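Local structure of DNMT2 (Spodoptera frugiperda, 4H0N) at residues 154-159 against 191-196; 205-210 against 284-289; 218-223 against 245-250; 224-229 against 251-256. The protein probably methylates a cytosine in the anticodon loop of tRNA(Asp), and cytosines in DNA, with S-adenosyl-L-methionine as the methyl donor. The protein carries 3 engineered substitutions. All blocks are in the same frame, centred on the assembly; numbering follows the deposited sequence.

Contacts 2 and 3 are largely buried, contact 1 partly so, and contact 4 lies at the surface. Contact 3 is the one built on strand pairing, with several backbone hydrogen bonds; contact 2 has a single backbone bond and relies on aromatic faces, while contacts 1 and 4 pack without any hydrogen bond between their segments. Contacts 3 and 4 share elements: strand 222-223 runs directly into the turn of contact 4, strand 247-248 leads through 249-252 to its helix, and Asp221 and Arg229 bridge the two by a salt bridge. Tyr284 of contact 2 packs on Ile247 of contact 3. Contact 1, nearest the centre of the chain, reaches contact 4 through Leu195 and Lys225.

Contact 1. Residues 154-159 against 191-196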
loop_
_atom_site.group_PDB
_atom_site.type_symbol
_atom_site.label_atom_id
_atom_site.label_comp_id
_atom_site.label_asym_id
_atom_site.label_seq_id
_atom_site.Cartn_x
_atom_site.Cartn_y
_atom_site.Cartn_z
ATOM N N GLY A 154 1.110 15.547 1.823
ATOM C CA GLY A 154 -0.114 16.223 2.219
ATOM C C GLY A 154 -1.287 15.307 2.526
ATOM O O GLY A 154 -2.439 15.742 2.531
ATOM N N VAL A 155 -0.998 14.038 2.789
ATOM C CA VAL A 155 -2.034 13.069 3.122
ATOM C C VAL A 155 -1.916 12.658 4.587
ATOM O O VAL A 155 -0.847 12.247 5.029
ATOM C CB VAL A 155 -1.934 11.833 2.217
ATOM C CG1 VAL A 155 -3.072 10.866 2.497
ATOM C CG2 VAL A 155 -1.937 12.260 0.756
ATOM N N PRO A 156 -3.015 12.781 5.349
ATOM C CA PRO A 156 -2.997 12.552 6.800
ATOM C C PRO A 156 -2.935 11.075 7.162
ATOM O O PRO A 156 -3.897 10.530 7.696
ATOM C CB PRO A 156 -4.328 13.151 7.262
ATOM C CG PRO A 156 -5.224 12.990 6.091
ATOM C CD PRO A 156 -4.357 13.156 4.867
ATOM N N ASN A 157 -1.800 10.446 6.878
ATOM C CA ASN A 157 -1.616 9.032 7.162
ATOM C C ASN A 157 -0.146 8.643 7.077
ATOM O O ASN A 157 0.589 9.137 6.218
ATOM C CB ASN A 157 -2.456 8.175 6.207
ATOM C CG ASN A 157 -2.280 6.687 6.448
ATOM O OD1 ASN A 157 -1.651 5.987 5.657
ATOM N ND2 ASN A 157 -2.831 6.199 7.549
ATOM N N SER A 158 0.277 7.772 7.986
ATOM C CA SER A 158 1.627 7.231 7.959
ATOM C C SER A 158 1.657 5.924 7.178
ATOM O O SER A 158 0.805 5.059 7.362
ATOM C CB SER A 158 2.159 7.007 9.375
ATOM O OG SER A 158 2.392 8.237 10.033
ATOM N N ARG A 159 2.640 5.789 6.299
ATOM C CA ARG A 159 2.797 4.580 5.517
ATOM C C ARG A 159 4.174 4.628 4.887
ATOM O O ARG A 159 4.324 4.743 3.668
ATOM C CB ARG A 159 1.704 4.469 4.452
ATOM C CG ARG A 159 1.498 3.060 3.919
ATOM C CD ARG A 159 0.266 2.991 3.036
ATOM N NE ARG A 159 0.119 1.695 2.383
ATOM C CZ ARG A 159 -0.490 0.645 2.926
ATOM N NH1 ARG A 159 -1.007 0.722 4.147
ATOM N NH2 ARG A 159 -0.579 -0.491 2.246
ATOM N N VAL A 191 0.965 21.050 4.506
ATOM C CA VAL A 191 0.498 20.310 5.668
ATOM C C VAL A 191 -0.707 19.458 5.288
ATOM O O VAL A 191 -1.613 19.945 4.616
ATOM C CB VAL A 191 0.141 21.281 6.804
ATOM C CG1 VAL A 191 -0.622 20.575 7.917
ATOM C CG2 VAL A 191 1.408 21.936 7.337
ATOM N N PRO A 192 -0.712 18.173 5.699
ATOM C CA PRO A 192 -1.828 17.282 5.364
ATOM C C PRO A 192 -3.145 17.862 5.853
ATOM O O PRO A 192 -3.184 18.485 6.914
ATOM C CB PRO A 192 -1.500 16.001 6.141
ATOM C CG PRO A 192 -0.034 16.044 6.353
ATOM C CD PRO A 192 0.304 17.495 6.523
ATOM N N HIS A 193 -4.208 17.682 5.079
ATOM C CA HIS A 193 -5.516 18.181 5.481
ATOM C C HIS A 193 -6.099 17.320 6.600
ATOM O O HIS A 193 -5.673 16.184 6.800
ATOM C CB HIS A 193 -6.466 18.211 4.281
ATOM C CG HIS A 193 -6.520 16.926 3.516
ATOM N ND1 HIS A 193 -6.910 15.730 4.088
ATOM C CD2 HIS A 193 -6.237 16.645 2.222
ATOM C CE1 HIS A 193 -6.862 14.775 3.177
ATOM N NE2 HIS A 193 -6.458 15.300 2.040
ATOM N N SER A 194 -7.077 17.860 7.321
ATOM C CA SER A 194 -7.771 17.097 8.351
ATOM C C SER A 194 -8.534 15.928 7.729
ATOM O O SER A 194 -8.501 15.721 6.514
ATOM C CB SER A 194 -8.737 17.992 9.123
ATOM O OG SER A 194 -9.872 18.301 8.336
ATOM N N LEU A 195 -9.232 15.167 8.565
ATOM C CA LEU A 195 -9.945 13.984 8.100
ATOM C C LEU A 195 -11.446 14.205 7.905
ATOM O O LEU A 195 -12.193 13.243 7.760
ATOM C CB LEU A 195 -9.726 12.829 9.071
ATOM C CG LEU A 195 -8.321 12.235 9.197
ATOM C CD1 LEU A 195 -8.232 11.397 10.466
ATOM C CD2 LEU A 195 -7.939 11.401 7.973
ATOM N N GLU A 196 -11.893 15.456 7.900
ATOM C CA GLU A 196 -13.316 15.734 7.740
ATOM C C GLU A 196 -13.816 15.445 6.334
ATOM O O GLU A 196 -14.933 14.953 6.162
ATOM C CB GLU A 196 -13.632 17.182 8.089
ATOM C CG GLU A 196 -13.326 17.546 9.512
ATOM C CD GLU A 196 -13.945 18.865 9.903
ATOM O OE1 GLU A 196 -13.337 19.586 10.721
ATOM O OE2 GLU A 196 -15.041 19.175 9.391
#
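Gly154 O is met by two consecutive residues, Pro192 and His193: Pro192 offers its CA-H, with CA 3.3 Å from Gly154 O, and the His193 ring turns a face to it, the oxygen lying 3.9 Å above the ring plane and displaced toward the rim. The ring gets there because CG of His193 sits between the backbone N and the carbonyl carbon (chi1 51°), which folds the imidazole back toward 154-159. Its rotation is fixed by ND1, which donates to Ser194 O at 2.9 Å, slightly out of the ring plane. Pro156 packs against His193, Leu195 and Pro192. Its CD lies 3.4 Å from CE1 of His193, its CG 3.7 Å from CD2 of Leu195, and its CB packs on CB of Pro192. Pro156 is also the centre of an inverse gamma turn, closed by Asn157 N to Val155 O at 2.8 Å. Asn157 and Arg159 probably correspond to the first two fixed positions of the Gln-x-Arg-x-Arg motif VIII of C5-methyltransferases, which runs into strand 161-168. Without the ring carbons CG and CD, as with an alanine here, the His193 ring and Leu195 CD2 would probably face a gap and the turn would be less rigid. Beyond the contact, Pro156 O and Asn157 ND2 both bond to Ser230 OG, while Arg159 NH2 reaches Ser318 O.

Contact 2. Residues 205-210 against 284-289; sequences EKFLVP and YFTPKE
The one hydrogen bond between the segments runs from Tyr284 N to Phe207 O, 2.7 Å long and fairly straight at 165°. Aromatic faces carry most of the rest, through two CH-pi contacts. The Val209 methyl CG2 stands over the centre of the Tyr284 ring, 3.8 Å from its centroid, and the Thr286 methyl CG2 makes the second over the Phe207 ring, 3.9 Å from that centroid. Phe207 is sandwiched, since CG of its neighbour Lys206 lies against the opposite face, toward the rim. Purely apolar packing adds Pro287 CD, 3.6 Å from CE1 of Phe207, and Pro210 CD, 3.8 Å from CE2 of Tyr284. Loss of the Tyr284 ring, as with a serine in its place, would probably leave Val209 CG2 and Pro210 CD beside a gap, and Tyr237, which meets this ring edge to face, without its partner. Thr286 serves both groups of contacts: with OG1 between the backbone N and the carbonyl carbon (chi1 78°), the hydroxyl accepts from Glu289 N at 3.1 Å while CG2 is left for the Phe207 face. Glu289 OE1 in turn accepts from Thr286 N at 2.8 Å, and also pairs with Arg283. These reciprocal bonds form a capping box at the start of helix 287-293, in a sequence, Arg283 to Glu289, consistent with the start of motif IX of C5-methyltransferases.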
loop_
_atom_site.group_PDB
_atom_site.type_symbol
_atom_site.label_atom_id
_atom_site.label_comp_id
_atom_site.label_asym_id
_atom_site.label_seq_id
_atom_site.Cartn_x
_atom_site.Cartn_y
_atom_site.Cartn_z
ATOM N N GLU A 205 -23.493 0.810 12.889
ATOM C CA GLU A 205 -22.980 0.395 14.192
ATOM C C GLU A 205 -22.091 -0.850 14.133
ATOM O O GLU A 205 -21.491 -1.231 15.135
ATOM C CB GLU A 205 -24.127 0.169 15.186
ATOM C CG GLU A 205 -24.468 1.388 16.041
ATOM C CD GLU A 205 -25.102 1.015 17.375
ATOM O OE1 GLU A 205 -25.369 -0.186 17.597
ATOM O OE2 GLU A 205 -25.328 1.924 18.202
ATOM N N LYS A 206 -22.000 -1.483 12.968
ATOM C CA LYS A 206 -21.176 -2.680 12.841
ATOM C C LYS A 206 -19.681 -2.360 12.910
ATOM O O LYS A 206 -18.857 -3.252 13.121
ATOM C CB LYS A 206 -21.504 -3.436 11.553
ATOM C CG LYS A 206 -20.886 -2.856 10.288
ATOM C CD LYS A 206 -21.944 -2.706 9.205
ATOM C CE LYS A 206 -21.440 -3.130 7.839
ATOM N NZ LYS A 206 -22.493 -2.959 6.800
ATOM N N PHE A 207 -19.336 -1.089 12.740
ATOM C CA PHE A 207 -17.937 -0.681 12.738
ATOM C C PHE A 207 -17.448 -0.282 14.124
ATOM O O PHE A 207 -16.261 -0.009 14.315
ATOM C CB PHE A 207 -17.707 0.453 11.743
ATOM C CG PHE A 207 -17.916 0.050 10.316
ATOM C CD1 PHE A 207 -16.981 -0.731 9.663
ATOM C CD2 PHE A 207 -19.046 0.449 9.627
ATOM C CE1 PHE A 207 -17.171 -1.109 8.352
ATOM C CE2 PHE A 207 -19.243 0.078 8.313
ATOM C CZ PHE A 207 -18.303 -0.704 7.675
ATOM N N LEU A 208 -18.366 -0.245 15.086
ATOM C CA LEU A 208 -18.005 0.059 16.466
ATOM C C LEU A 208 -17.049 -0.994 16.995
ATOM O O LEU A 208 -17.242 -2.187 16.778
ATOM C CB LEU A 208 -19.247 0.140 17.356
ATOM C CG LEU A 208 -20.018 1.461 17.318
ATOM C CD1 LEU A 208 -21.377 1.297 17.959
ATOM C CD2 LEU A 208 -19.238 2.574 18.002
ATOM N N VAL A 209 -16.007 -0.545 17.676
ATOM C CA VAL A 209 -15.026 -1.450 18.249
ATOM C C VAL A 209 -15.670 -2.302 19.353
ATOM O O VAL A 209 -16.301 -1.770 20.274
ATOM C CB VAL A 209 -13.811 -0.658 18.768
ATOM C CG1 VAL A 209 -12.800 -1.573 19.418
ATOM C CG2 VAL A 209 -13.176 0.112 17.624
ATOM N N PRO A 210 -15.537 -3.635 19.244
ATOM C CA PRO A 210 -16.157 -4.601 20.161
ATOM C C PRO A 210 -15.538 -4.575 21.557
ATOM O O PRO A 210 -14.431 -4.069 21.722
ATOM C CB PRO A 210 -15.869 -5.952 19.494
ATOM C CG PRO A 210 -15.552 -5.636 18.075
ATOM C CD PRO A 210 -14.863 -4.308 18.121
ATOM N N TYR A 284 -14.086 1.606 14.032
ATOM C CA TYR A 284 -13.081 1.492 12.990
ATOM C C TYR A 284 -13.400 2.421 11.819
ATOM O O TYR A 284 -14.534 2.881 11.670
ATOM C CB TYR A 284 -13.000 0.053 12.494
ATOM C CG TYR A 284 -12.606 -0.939 13.561
ATOM C CD1 TYR A 284 -11.312 -0.975 14.063
ATOM C CD2 TYR A 284 -13.527 -1.855 14.058
ATOM C CE1 TYR A 284 -10.944 -1.887 15.036
ATOM C CE2 TYR A 284 -13.170 -2.771 15.034
ATOM C CZ TYR A 284 -11.880 -2.782 15.518
ATOM O OH TYR A 284 -11.526 -3.697 16.485
ATOM N N PHE A 285 -12.395 2.712 10.999
ATOM C CA PHE A 285 -12.655 3.367 9.727
ATOM C C PHE A 285 -13.321 2.345 8.810
ATOM O O PHE A 285 -12.981 1.161 8.847
ATOM C CB PHE A 285 -11.360 3.892 9.098
ATOM C CG PHE A 285 -10.760 5.076 9.819
ATOM C CD1 PHE A 285 -11.303 6.347 9.670
ATOM C CD2 PHE A 285 -9.649 4.923 10.636
ATOM C CE1 PHE A 285 -10.754 7.439 10.332
ATOM C CE2 PHE A 285 -9.094 6.010 11.300
ATOM C CZ PHE A 285 -9.646 7.268 11.148
ATOM N N THR A 286 -14.282 2.792 8.009
ATOM C CA THR A 286 -14.932 1.909 7.046
ATOM C C THR A 286 -13.989 1.694 5.869
ATOM O O THR A 286 -13.125 2.538 5.619
ATOM C CB THR A 286 -16.230 2.522 6.507
ATOM O OG1 THR A 286 -15.907 3.502 5.514
ATOM C CG2 THR A 286 -17.033 3.159 7.628
ATOM N N PRO A 287 -14.146 0.568 5.142
ATOM C CA PRO A 287 -13.331 0.286 3.953
ATOM C C PRO A 287 -13.322 1.450 2.970
ATOM O O PRO A 287 -12.307 1.714 2.323
ATOM C CB PRO A 287 -14.046 -0.911 3.331
ATOM C CG PRO A 287 -14.621 -1.631 4.498
ATOM C CD PRO A 287 -15.051 -0.555 5.457
ATOM N N LYS A 288 -14.458 2.135 2.876
ATOM C CA LYS A 288 -14.618 3.306 2.024
ATOM C C LYS A 288 -13.702 4.440 2.478
ATOM O O LYS A 288 -13.011 5.060 1.668
ATOM C CB LYS A 288 -16.078 3.756 2.064
ATOM C CG LYS A 288 -16.445 4.868 1.106
ATOM C CD LYS A 288 -17.935 5.164 1.203
ATOM C CE LYS A 288 -18.350 6.299 0.284
ATOM N NZ LYS A 288 -19.798 6.615 0.432
ATOM N N GLU A 289 -13.701 4.699 3.781
ATOM C CA GLU A 289 -12.864 5.743 4.356
ATOM C C GLU A 289 -11.383 5.435 4.179
ATOM O O GLU A 289 -10.597 6.308 3.826
ATOM C CB GLU A 289 -13.207 5.951 5.832
ATOM C CG GLU A 289 -14.484 6.757 6.051
ATOM C CD GLU A 289 -15.115 6.531 7.423
ATOM O OE1 GLU A 289 -14.772 5.534 8.102
ATOM O OE2 GLU A 289 -15.965 7.360 7.817
#

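Contact 3. Residues 218-223 against 245-250; sequences KVFDIC and GSIFTD
Ser246 begins the contact by donating its OG to Asp221 OD1, 2.6 Å away, on the anti side of the carboxylate and 23° out of its plane. The same OD1 pairs with Arg229 NH2, and Ser246 OG also bonds with Cys231 N, a compact polar cluster beside SG of Cys223, which lies 3.6 Å from Ser246 CB. Ile247 follows and uses both its backbone groups: its N donates to Asp221 O at 2.8 Å, almost straight at 173°, and its O accepts from Cys223 N. Ile222, between those two partners, adds its CA-H to Ile247 O. The Ile247 side chain has CG1 anti to the carbonyl carbon (chi1 -71°), which lays this carbon over a face of the Phe220 ring, 4.2 Å from the centroid. At Phe248 the side chain goes to the other face of the sheet, shared with Cys223, and ring atom CD1 comes 3.3 Å from Cys223 O. Thr249 N closes the pairing on that oxygen at 3.2 Å; its CG2 meets CG2 of Ile222 at 4.1 Å, while OG1 is taken by Leu280 O. Ile247 bonding to the residues before and after Ile222 is the hallmark of parallel strands; 222-223 and 247-248 make a small two-stranded parallel sheet, probably between motifs VIII and IX, the region forming the target-recognition domain in C5-methyltransferases.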
loop_
_atom_site.group_PDB
_atom_site.type_symbol
_atom_site.label_atom_id
_atom_site.label_comp_id
_atom_site.label_asym_id
_atom_site.label_seq_id
_atom_site.Cartn_x
_atom_site.Cartn_y
_atom_site.Cartn_z
ATOM N N LYS A 218 -5.667 0.623 26.023
ATOM C CA LYS A 218 -4.484 1.383 26.412
ATOM C C LYS A 218 -3.502 1.642 25.270
ATOM O O LYS A 218 -2.691 2.565 25.346
ATOM C CB LYS A 218 -3.764 0.714 27.586
ATOM C CG LYS A 218 -4.078 1.330 28.945
ATOM C CD LYS A 218 -4.047 2.857 28.878
ATOM C CE LYS A 218 -3.575 3.474 30.193
ATOM N NZ LYS A 218 -4.178 4.824 30.442
ATOM N N VAL A 219 -3.579 0.843 24.212
ATOM C CA VAL A 219 -2.617 0.958 23.118
ATOM C C VAL A 219 -3.262 1.371 21.802
ATOM O O VAL A 219 -2.660 1.239 20.737
ATOM C CB VAL A 219 -1.860 -0.355 22.901
ATOM C CG1 VAL A 219 -0.930 -0.633 24.071
ATOM C CG2 VAL A 219 -2.844 -1.502 22.697
ATOM N N PHE A 220 -4.492 1.859 21.881
ATOM C CA PHE A 220 -5.179 2.388 20.717
ATOM C C PHE A 220 -4.601 3.745 20.372
ATOM O O PHE A 220 -4.234 4.509 21.260
ATOM C CB PHE A 220 -6.669 2.548 21.011
ATOM C CG PHE A 220 -7.463 1.289 20.834
ATOM C CD1 PHE A 220 -7.141 0.384 19.838
ATOM C CD2 PHE A 220 -8.541 1.014 21.657
ATOM C CE1 PHE A 220 -7.879 -0.777 19.670
ATOM C CE2 PHE A 220 -9.281 -0.147 21.499
ATOM C CZ PHE A 220 -8.947 -1.045 20.505
ATOM N N ASP A 221 -4.504 4.037 19.079
ATOM C CA ASP A 221 -4.277 5.405 18.634
ATOM C C ASP A 221 -5.590 5.962 18.122
ATOM O O ASP A 221 -6.154 5.446 17.161
ATOM C CB ASP A 221 -3.237 5.491 17.522
ATOM C CG ASP A 221 -3.069 6.914 17.006
ATOM O OD1 ASP A 221 -3.156 7.125 15.777
ATOM O OD2 ASP A 221 -2.862 7.828 17.834
ATOM N N ILE A 222 -6.075 7.017 18.760
ATOM C CA ILE A 222 -7.372 7.560 18.405
ATOM C C ILE A 222 -7.265 8.748 17.460
ATOM O O ILE A 222 -6.363 9.579 17.584
ATOM C CB ILE A 222 -8.165 7.974 19.654
ATOM C CG1 ILE A 222 -7.909 6.984 20.794
ATOM C CG2 ILE A 222 -9.651 8.102 19.323
ATOM C CD1 ILE A 222 -9.129 6.233 21.257
ATOM N N CYS A 223 -8.192 8.817 16.511
ATOM C CA CYS A 223 -8.308 9.970 15.629
ATOM C C CYS A 223 -9.656 10.668 15.750
ATOM O O CYS A 223 -10.661 10.058 16.119
ATOM C CB CYS A 223 -8.065 9.561 14.182
ATOM S SG CYS A 223 -6.357 9.149 13.871
ATOM N N GLY A 245 -3.641 -0.035 12.984
ATOM C CA GLY A 245 -4.241 1.154 12.415
ATOM C C GLY A 245 -4.897 2.011 13.476
ATOM O O GLY A 245 -5.016 1.599 14.629
ATOM N N SER A 246 -5.325 3.207 13.085
ATOM C CA SER A 246 -5.961 4.123 14.020
ATOM C C SER A 246 -7.431 3.811 14.260
ATOM O O SER A 246 -8.093 3.148 13.457
ATOM C CB SER A 246 -5.817 5.571 13.547
ATOM O OG SER A 246 -4.515 6.065 13.803
ATOM N N ILE A 247 -7.923 4.311 15.387
ATOM C CA ILE A 247 -9.323 4.198 15.775
ATOM C C ILE A 247 -9.943 5.597 15.738
ATOM O O ILE A 247 -9.258 6.588 15.998
ATOM C CB ILE A 247 -9.431 3.566 17.180
ATOM C CG1 ILE A 247 -9.061 2.089 17.100
ATOM C CG2 ILE A 247 -10.820 3.704 17.750
ATOM C CD1 ILE A 247 -9.801 1.353 16.016
ATOM N N PHE A 248 -11.223 5.685 15.387
ATOM C CA PHE A 248 -11.884 6.978 15.257
ATOM C C PHE A 248 -13.056 7.144 16.219
ATOM O O PHE A 248 -13.739 6.175 16.558
ATOM C CB PHE A 248 -12.369 7.178 13.820
ATOM C CG PHE A 248 -13.209 8.404 13.638
ATOM C CD1 PHE A 248 -12.615 9.647 13.524
ATOM C CD2 PHE A 248 -14.591 8.318 13.597
ATOM C CE1 PHE A 248 -13.382 10.787 13.370
ATOM C CE2 PHE A 248 -15.363 9.449 13.439
ATOM C CZ PHE A 248 -14.759 10.687 13.324
ATOM N N THR A 249 -13.285 8.385 16.642
ATOM C CA THR A 249 -14.477 8.745 17.400
ATOM C C THR A 249 -14.951 10.130 16.986
ATOM O O THR A 249 -14.181 10.919 16.442
ATOM C CB THR A 249 -14.227 8.738 18.914
ATOM O OG1 THR A 249 -15.482 8.835 19.594
ATOM C CG2 THR A 249 -13.358 9.905 19.323
ATOM N N ASP A 250 -16.224 10.421 17.239
ATOM C CA ASP A 250 -16.787 11.724 16.906
ATOM C C ASP A 250 -16.708 12.635 18.117
ATOM O O ASP A 250 -16.948 13.840 18.020
ATOM C CB ASP A 250 -18.240 11.581 16.459
ATOM C CG ASP A 250 -18.397 10.629 15.294
ATOM O OD1 ASP A 250 -18.498 11.107 14.143
ATOM O OD2 ASP A 250 -18.410 9.400 15.529
#

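Contact 4. Residues 224-229 against 251-256; sequences YKTSKR and KPREVV
A type I beta turn, Tyr224 to Ser227, meets the first turn of helix 253-262 here, with the Tyr224 ring laid against Arg253 and Val256. The turn is closed by Ser227 N to Tyr224 O at 3.0 Å, and Tyr224 N makes a weak bond to Ser227 OG. Across the contact, Arg253 CB lies over one face of the ring, 3.9 Å from the centroid and toward the rim, so the arginine enters as an aliphatic stem rather than by its charge. CG anti to the backbone N (chi1 -172°) carries that stem across the phenol end, placing CG 3.4 Å from Tyr224 CZ. A bend at chi3 (-43°) then leads the guanidinium back past CE2, its plane 39° from that of the ring, with NE 3.7 Å from this carbon. Val256 approaches differently: its CG2 meets the ring at the edge, in plane, 3.6 Å from CE1. Beside it Lys251 O comes 3.3 Å from CD1 of Tyr224. No hydrogen bond joins the two segments. Pro252 stands at the N-cap position, and its O takes Val256 N at 3.3 Å, an early bond of the helix. Tyr224 directly follows strand 222-223, and Lys251 comes soon after strand 247-248, whose neighbour Thr249 also packs on Tyr224 and on Val256. Within the turn, Lys225 bonds through its backbone to Leu195, tying the loop to the 191-196 chain, and beyond it Arg229 returns to the small sheet.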
loop_
_atom_site.group_PDB
_atom_site.type_symbol
_atom_site.label_atom_id
_atom_site.label_comp_id
_atom_site.label_asym_id
_atom_site.label_seq_id
_atom_site.Cartn_x
_atom_site.Cartn_y
_atom_site.Cartn_z
ATOM N N TYR A 224 -9.656 11.957 15.429
ATOM C CA TYR A 224 -10.864 12.766 15.442
ATOM C C TYR A 224 -10.944 13.494 14.106
ATOM O O TYR A 224 -10.023 13.400 13.294
ATOM C CB TYR A 224 -10.827 13.744 16.616
ATOM C CG TYR A 224 -10.246 13.122 17.865
ATOM C CD1 TYR A 224 -11.063 12.528 18.818
ATOM C CD2 TYR A 224 -8.873 13.107 18.076
ATOM C CE1 TYR A 224 -10.528 11.945 19.949
ATOM C CE2 TYR A 224 -8.330 12.524 19.199
ATOM C CZ TYR A 224 -9.160 11.947 20.131
ATOM O OH TYR A 224 -8.599 11.373 21.246
ATOM N N LYS A 225 -12.040 14.205 13.863
ATOM C CA LYS A 225 -12.224 14.896 12.589
ATOM C C LYS A 225 -11.158 15.966 12.328
ATOM O O LYS A 225 -10.875 16.294 11.175
ATOM C CB LYS A 225 -13.621 15.508 12.513
ATOM C CG LYS A 225 -13.904 16.512 13.611
ATOM C CD LYS A 225 -15.384 16.854 13.665
ATOM C CE LYS A 225 -15.792 17.320 15.056
ATOM N NZ LYS A 225 -17.200 17.805 15.090
ATOM N N THR A 226 -10.564 16.493 13.398
ATOM C CA THR A 226 -9.542 17.529 13.283
ATOM C C THR A 226 -8.133 16.953 13.113
ATOM O O THR A 226 -7.185 17.695 12.858
ATOM C CB THR A 226 -9.557 18.499 14.497
ATOM O OG1 THR A 226 -9.169 17.800 15.687
ATOM C CG2 THR A 226 -10.943 19.105 14.692
ATOM N N SER A 227 -8.002 15.636 13.256
ATOM C CA SER A 227 -6.711 14.957 13.094
ATOM C C SER A 227 -6.090 15.147 11.710
ATOM O O SER A 227 -6.758 15.003 10.684
ATOM C CB SER A 227 -6.848 13.455 13.371
ATOM O OG SER A 227 -6.625 13.146 14.735
ATOM N N LYS A 228 -4.800 15.449 11.686
ATOM C CA LYS A 228 -4.082 15.588 10.429
ATOM C C LYS A 228 -3.107 14.437 10.227
ATOM O O LYS A 228 -2.184 14.523 9.419
ATOM C CB LYS A 228 -3.353 16.929 10.374
ATOM C CG LYS A 228 -4.216 18.061 9.844
ATOM C CD LYS A 228 -4.250 19.240 10.789
ATOM C CE LYS A 228 -5.067 20.389 10.201
ATOM N NZ LYS A 228 -4.451 20.936 8.954
ATOM N N ARG A 229 -3.333 13.353 10.961
ATOM C CA ARG A 229 -2.473 12.180 10.902
ATOM C C ARG A 229 -3.270 10.951 11.297
ATOM O O ARG A 229 -4.322 11.058 11.922
ATOM C CB ARG A 229 -1.309 12.342 11.874
ATOM C CG ARG A 229 -1.754 12.697 13.284
ATOM C CD ARG A 229 -0.835 12.109 14.345
ATOM N NE ARG A 229 -0.665 10.666 14.189
ATOM C CZ ARG A 229 -1.582 9.764 14.522
ATOM N NH1 ARG A 229 -2.744 10.152 15.028
ATOM N NH2 ARG A 229 -1.338 8.474 14.341
ATOM N N LYS A 251 -16.367 12.043 19.258
ATOM C CA LYS A 251 -16.318 12.763 20.524
ATOM C C LYS A 251 -15.081 13.663 20.578
ATOM O O LYS A 251 -14.088 13.403 19.902
ATOM C CB LYS A 251 -16.291 11.781 21.709
ATOM C CG LYS A 251 -17.498 10.861 21.875
ATOM C CD LYS A 251 -18.706 11.685 22.224
ATOM C CE LYS A 251 -19.699 10.942 23.094
ATOM N NZ LYS A 251 -21.027 11.579 23.004
ATOM N N PRO A 252 -15.149 14.751 21.358
ATOM C CA PRO A 252 -13.983 15.614 21.586
ATOM C C PRO A 252 -12.853 14.851 22.270
ATOM O O PRO A 252 -13.110 13.955 23.076
ATOM C CB PRO A 252 -14.531 16.696 22.521
ATOM C CG PRO A 252 -15.991 16.718 22.243
ATOM C CD PRO A 252 -16.366 15.300 21.974
ATOM N N ARG A 253 -11.614 15.212 21.950
ATOM C CA ARG A 253 -10.455 14.553 22.530
ATOM C C ARG A 253 -10.410 14.736 24.045
ATOM O O ARG A 253 -9.868 13.898 24.766
ATOM C CB ARG A 253 -9.168 15.080 21.899
ATOM C CG ARG A 253 -7.926 14.311 22.305
ATOM C CD ARG A 253 -6.679 15.048 21.883
ATOM N NE ARG A 253 -6.804 15.582 20.529
ATOM C CZ ARG A 253 -6.057 16.570 20.046
ATOM N NH1 ARG A 253 -5.132 17.139 20.807
ATOM N NH2 ARG A 253 -6.237 16.995 18.802
ATOM N N GLU A 254 -10.988 15.831 24.526
ATOM C CA GLU A 254 -11.029 16.099 25.956
ATOM C C GLU A 254 -11.885 15.057 26.668
ATOM O O GLU A 254 -11.549 14.600 27.761
ATOM C CB GLU A 254 -11.570 17.501 26.214
ATOM C CG GLU A 254 -11.158 18.072 27.553
ATOM C CD GLU A 254 -11.251 19.586 27.590
ATOM O OE1 GLU A 254 -10.762 20.188 28.573
ATOM O OE2 GLU A 254 -11.807 20.172 26.635
ATOM N N VAL A 255 -12.988 14.675 26.035
ATOM C CA VAL A 255 -13.851 13.636 26.574
ATOM C C VAL A 255 -13.115 12.296 26.624
ATOM O O VAL A 255 -13.218 11.552 27.603
ATOM C CB VAL A 255 -15.151 13.509 25.751
ATOM C CG1 VAL A 255 -15.965 12.309 26.203
ATOM C CG2 VAL A 255 -15.970 14.790 25.860
ATOM N N VAL A 256 -12.361 12.004 25.569
ATOM C CA VAL A 256 -11.567 10.778 25.488
ATOM C C VAL A 256 -10.567 10.677 26.647
ATOM O O VAL A 256 -10.349 9.597 27.201
ATOM C CB VAL A 256 -10.827 10.667 24.121
ATOM C CG1 VAL A 256 -9.864 9.478 24.098
ATOM C CG2 VAL A 256 -11.827 10.562 22.975
#